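Local coordinates for DUF4783 domain-containing protein (Bacteroides fragilis, PDB 4OUQ), which is of unknown function but belongs to the DUF4783 family of the NTF2 clan and is probably made with a signal peptide for export, at residues L78-N82 / G83-I87. Residues are numbered along the deposited sequence; the frame is centred on the assembly and turned at random.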
loop_
_atom_site.group_PDB
_atom_site.type_symbol
_atom_site.label_atom_id
_atom_site.label_comp_id
_atom_site.label_asym_id
_atom_site.label_seq_id
_atom_site.Cartn_x
_atom_site.Cartn_y
_atom_site.Cartn_z
ATOM N N LEU A 78 3.585 -6.076 7.389
ATOM C CA LEU A 78 4.606 -6.426 6.417
ATOM C C LEU A 78 5.852 -6.868 7.155
ATOM O O LEU A 78 6.317 -6.164 8.063
ATOM C CB LEU A 78 4.932 -5.192 5.590
ATOM C CG LEU A 78 5.847 -5.357 4.385
ATOM C CD1 LEU A 78 5.066 -6.068 3.271
ATOM C CD2 LEU A 78 6.446 -4.043 3.930
ATOM N N THR A 79 6.311 -8.081 6.880
ATOM C CA THR A 79 7.542 -8.596 7.501
ATOM C C THR A 79 8.693 -8.412 6.502
ATOM O O THR A 79 8.538 -8.605 5.309
ATOM C CB THR A 79 7.382 -10.053 7.950
ATOM O OG1 THR A 79 7.188 -10.936 6.816
ATOM C CG2 THR A 79 6.262 -10.182 8.884
ATOM N N THR A 80 9.824 -7.879 6.988
ATOM C CA THR A 80 10.949 -7.594 6.149
ATOM C C THR A 80 12.293 -7.999 6.834
ATOM O O THR A 80 12.337 -8.237 8.062
ATOM C CB THR A 80 11.044 -6.093 5.771
ATOM O OG1 THR A 80 11.638 -5.362 6.853
ATOM C CG2 THR A 80 9.669 -5.469 5.471
ATOM N N ALA A 81 13.372 -7.911 6.056
ATOM C CA ALA A 81 14.734 -8.171 6.572
ATOM C C ALA A 81 15.112 -7.191 7.683
ATOM O O ALA A 81 16.022 -7.465 8.442
ATOM C CB ALA A 81 15.722 -8.056 5.472
ATOM N N ASN A 82 14.439 -6.028 7.693
ATOM C CA ASN A 82 14.637 -4.954 8.728
ATOM C C ASN A 82 13.520 -4.852 9.735
ATOM O O ASN A 82 13.370 -3.824 10.418
ATOM C CB ASN A 82 14.868 -3.599 8.047
ATOM C CG ASN A 82 16.088 -3.608 7.164
ATOM O OD1 ASN A 82 17.080 -4.260 7.451
ATOM N ND2 ASN A 82 15.995 -2.911 6.051
ATOM N N GLY A 83 12.743 -5.936 9.875
ATOM C CA GLY A 83 11.703 -6.003 10.832
ATOM C C GLY A 83 10.340 -5.630 10.254
ATOM O O GLY A 83 10.143 -5.580 9.034
ATOM N N ASN A 84 9.365 -5.517 11.141
ATOM C CA ASN A 84 7.967 -5.391 10.728
ATOM C C ASN A 84 7.541 -3.945 10.520
ATOM O O ASN A 84 8.006 -3.019 11.260
ATOM C CB ASN A 84 7.019 -6.014 11.760
ATOM C CG ASN A 84 7.105 -7.537 11.835
ATOM O OD1 ASN A 84 7.911 -8.200 11.157
ATOM N ND2 ASN A 84 6.270 -8.095 12.677
ATOM N N PHE A 85 6.621 -3.774 9.581
ATOM C CA PHE A 85 5.944 -2.491 9.323
ATOM C C PHE A 85 4.454 -2.729 9.339
ATOM O O PHE A 85 3.977 -3.705 8.731
ATOM C CB PHE A 85 6.365 -1.910 7.967
ATOM C CG PHE A 85 7.824 -1.538 7.871
ATOM C CD1 PHE A 85 8.812 -2.532 7.679
ATOM C CD2 PHE A 85 8.248 -0.220 7.985
ATOM C CE1 PHE A 85 10.131 -2.193 7.589
ATOM C CE2 PHE A 85 9.555 0.110 7.867
ATOM C CZ PHE A 85 10.513 -0.877 7.700
ATOM N N ARG A 86 3.713 -1.749 9.858
ATOM C CA ARG A 86 2.293 -1.742 9.823
ATOM C C ARG A 86 1.846 -0.904 8.617
ATOM O O ARG A 86 2.328 0.184 8.431
ATOM C CB ARG A 86 1.796 -1.176 11.081
ATOM C CG ARG A 86 1.666 -2.225 12.205
ATOM C CD ARG A 86 0.303 -2.939 12.245
ATOM N NE ARG A 86 -0.757 -1.959 12.481
ATOM C CZ ARG A 86 -1.310 -1.256 11.524
ATOM N NH1 ARG A 86 -1.145 -1.593 10.211
ATOM N NH2 ARG A 86 -2.136 -0.308 11.845
ATOM N N ILE A 87 1.014 -1.481 7.784
ATOM C CA ILE A 87 0.557 -0.886 6.504
ATOM C C ILE A 87 -0.952 -0.648 6.639
ATOM O O ILE A 87 -1.725 -1.629 6.923
ATOM C CB ILE A 87 0.771 -1.860 5.265
ATOM C CG1 ILE A 87 2.204 -2.451 5.183
ATOM C CG2 ILE A 87 0.451 -1.158 3.964
ATOM C CD1 ILE A 87 3.303 -1.416 5.314
#
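Leu78 and Phe85 pair across two antiparallel strands through two nearly straight backbone bonds, Leu78 N to Phe85 O and Phe85 N to Leu78 O, each 2.8 Å, and a type I turn from Thr80 to Gly83 joins the strands. Gly83 N returns to Thr80 O at 3.0 Å, though it approaches from well above the carbonyl plane. Thr80 ties the turn together with its hydroxyl. With chi1 at 81°, Thr80 OG1 sits between its own backbone N and carbonyl carbon, where it gives a bond to a lone pair of Gly83 O (2.7 Å) and, in an ST turn, accepts one from Asn82 N (3.0 Å). Thr80 OG1 also lies at the edge of the Phe85 ring, in its plane, 3.6 Å from Phe85 CE1, while Thr80 CG2 touches CD1. Further along this face, Leu78 CB packs on Ile87 CG1 at 3.9 Å, and Phe51 meets the Phe85 ring edge to face. On the other face Thr79 and Asn84 run side by side, Thr79 CG2 against Asn84 OD1 at 3.4 Å; Thr79 OG1 bonds to Ser58. Gly83's phi of 95° suits glycine, since a side chain would hit the preceding carbonyl oxygen. The whole is a beta hairpin closed by a type I turn, linking strands 72-80 and 83-94 in the mixed sheet of this NTF2-clan domain.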